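PDB 3QR0: phospholipase C-beta (PLC-beta) from Sepia officinalis, which is a multidomain phospholipase C of the beta class, joining PH, EF-hand and C2 domains to a calcium-binding TIM-barrel core. Local coordinates for residues C371-D376 / N418-A423. Sequence-based numbering, arbitrary orientation.
Sequences CWDGKD and NHCSVA
The rings of Trp372 and His419 lie flat against each other in an offset stack, planes 6° apart and the centroid of the indole six-membered ring 3.8 Å from that of the imidazole. His419 CD2 sits over the indole face toward its rim, 3.3 Å from Trp372 CZ2, while His419 CB covers the same ring as a CH-pi contact. The carbonyl oxygen of Cys371 lies in plane at the imidazole edge. Both rings are anti to the carbonyl carbon (chi1 -61° and -57°), and the two side chains run side by side, pointing the same way.

At the base of the two side chains, the parallel strands 366-372 and 412-418 reach their ends: His419 N donates to Cys371 O at 2.9 Å. A water molecule then carries the pairing one step on, accepting from Asp373 N and donating to His419 O. Farther along, Asp373 OD1 takes the N-H of Ser421, at the N-cap position of helix 422-436, on its syn side at 2.9 Å; contacts of Ser421 OG with the carboxylate are weak. Asn418 OD1 accepts from Cys420 N, an Asx turn between strand and helix, while Asn418 ND2 is hydrogen-bonded to Asn470.

His419 NE2 is hydrogen-bonded to Glu417, a calcium ligand. That bond places His419 in the second shell of the metal site; with the stack, it should limit rotation of the imidazole, and the carboxylate probably polarises its ring.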
loop_
_atom_site.group_PDB
_atom_site.type_symbol
_atom_site.label_atom_id
_atom_site.label_comp_id
_atom_site.label_asym_id
_atom_site.label_seq_id
_atom_site.Cartn_x
_atom_site.Cartn_y
_atom_site.Cartn_z
ATOM N N CYS A 371 -14.005 -12.251 -20.301
ATOM C CA CYS A 371 -14.825 -11.754 -21.404
ATOM C C CYS A 371 -15.832 -12.796 -21.894
ATOM O O CYS A 371 -15.466 -13.935 -22.177
ATOM C CB CYS A 371 -13.927 -11.303 -22.557
ATOM S SG CYS A 371 -12.640 -10.147 -22.033
ATOM N N TRP A 372 -17.097 -12.387 -21.990
ATOM C CA TRP A 372 -18.188 -13.250 -22.456
ATOM C C TRP A 372 -19.028 -12.526 -23.513
ATOM O O TRP A 372 -19.026 -11.291 -23.590
ATOM C CB TRP A 372 -19.081 -13.665 -21.273
ATOM C CG TRP A 372 -18.347 -14.442 -20.207
ATOM C CD1 TRP A 372 -17.607 -13.928 -19.183
ATOM C CD2 TRP A 372 -18.285 -15.869 -20.069
ATOM N NE1 TRP A 372 -17.091 -14.946 -18.412
ATOM C CE2 TRP A 372 -17.487 -16.147 -18.940
ATOM C CE3 TRP A 372 -18.830 -16.937 -20.791
ATOM C CZ2 TRP A 372 -17.210 -17.453 -18.519
ATOM C CZ3 TRP A 372 -18.555 -18.238 -20.373
ATOM C CH2 TRP A 372 -17.754 -18.482 -19.244
ATOM N N ASP A 373 -19.746 -13.302 -24.324
ATOM C CA ASP A 373 -20.655 -12.736 -25.321
ATOM C C ASP A 373 -21.807 -12.034 -24.616
ATOM O O ASP A 373 -22.442 -12.622 -23.751
ATOM C CB ASP A 373 -21.237 -13.828 -26.234
ATOM C CG ASP A 373 -20.245 -14.333 -27.275
ATOM O OD1 ASP A 373 -19.156 -13.743 -27.433
ATOM O OD2 ASP A 373 -20.564 -15.334 -27.949
ATOM N N GLY A 374 -22.059 -10.779 -24.977
ATOM C CA GLY A 374 -23.239 -10.065 -24.501
ATOM C C GLY A 374 -24.410 -10.321 -25.428
ATOM O O GLY A 374 -24.218 -10.575 -26.626
ATOM N N LYS A 375 -25.619 -10.246 -24.870
ATOM C CA LYS A 375 -26.850 -10.579 -25.596
ATOM C C LYS A 375 -27.139 -9.643 -26.763
ATOM O O LYS A 375 -27.797 -10.042 -27.720
ATOM C CB LYS A 375 -28.060 -10.591 -24.647
ATOM C CG LYS A 375 -28.181 -11.861 -23.805
ATOM C CD LYS A 375 -29.505 -11.938 -23.035
ATOM C CE LYS A 375 -30.708 -11.997 -23.966
ATOM N NZ LYS A 375 -31.959 -12.413 -23.263
ATOM N N ASP A 376 -26.645 -8.408 -26.680
ATOM C CA ASP A 376 -26.905 -7.384 -27.694
ATOM C C ASP A 376 -25.783 -7.304 -28.742
ATOM O O ASP A 376 -25.716 -6.343 -29.508
ATOM C CB ASP A 376 -27.065 -6.019 -26.998
ATOM C CG ASP A 376 -28.061 -5.098 -27.698
ATOM O OD1 ASP A 376 -28.714 -5.515 -28.683
ATOM O OD2 ASP A 376 -28.200 -3.939 -27.239
ATOM N N ASN A 418 -10.800 -15.509 -22.116
ATOM C CA ASN A 418 -11.597 -15.203 -23.297
ATOM C C ASN A 418 -12.628 -16.290 -23.600
ATOM O O ASN A 418 -12.266 -17.418 -23.910
ATOM C CB ASN A 418 -10.637 -15.037 -24.474
ATOM C CG ASN A 418 -11.233 -14.266 -25.620
ATOM O OD1 ASN A 418 -12.454 -14.194 -25.781
ATOM N ND2 ASN A 418 -10.364 -13.695 -26.451
ATOM N N HIS A 419 -13.911 -15.948 -23.508
ATOM C CA HIS A 419 -14.982 -16.892 -23.840
ATOM C C HIS A 419 -15.841 -16.416 -25.009
ATOM O O HIS A 419 -16.902 -16.976 -25.265
ATOM C CB HIS A 419 -15.864 -17.145 -22.616
ATOM C CG HIS A 419 -15.105 -17.647 -21.434
ATOM N ND1 HIS A 419 -14.856 -18.986 -21.230
ATOM C CD2 HIS A 419 -14.512 -16.991 -20.410
ATOM C CE1 HIS A 419 -14.150 -19.134 -20.124
ATOM N NE2 HIS A 419 -13.929 -17.939 -19.606
ATOM N N CYS A 420 -15.377 -15.398 -25.726
ATOM C CA CYS A 420 -16.198 -14.764 -26.755
ATOM C C CYS A 420 -16.159 -15.501 -28.089
ATOM O O CYS A 420 -15.169 -16.142 -28.433
ATOM C CB CYS A 420 -15.756 -13.315 -26.970
ATOM S SG CYS A 420 -16.240 -12.215 -25.647
ATOM N N SER A 421 -17.253 -15.391 -28.835
ATOM C CA SER A 421 -17.298 -15.841 -30.222
ATOM C C SER A 421 -16.364 -14.971 -31.052
ATOM O O SER A 421 -15.936 -13.903 -30.605
ATOM C CB SER A 421 -18.719 -15.726 -30.767
ATOM O OG SER A 421 -19.150 -14.372 -30.745
ATOM N N VAL A 422 -16.066 -15.420 -32.264
ATOM C CA VAL A 422 -15.167 -14.691 -33.153
ATOM C C VAL A 422 -15.643 -13.252 -33.397
ATOM O O VAL A 422 -14.833 -12.322 -33.399
ATOM C CB VAL A 422 -14.987 -15.437 -34.508
ATOM C CG1 VAL A 422 -14.246 -14.571 -35.522
ATOM C CG2 VAL A 422 -14.249 -16.753 -34.295
ATOM N N ALA A 423 -16.951 -13.072 -33.574
ATOM C CA ALA A 423 -17.519 -11.754 -33.872
ATOM C C ALA A 423 -17.305 -10.761 -32.731
ATOM O O ALA A 423 -16.953 -9.600 -32.960
ATOM C CB ALA A 423 -19.019 -11.875 -34.205
HETATM O O HOH W 1 -19.285 -16.177 -24.338
#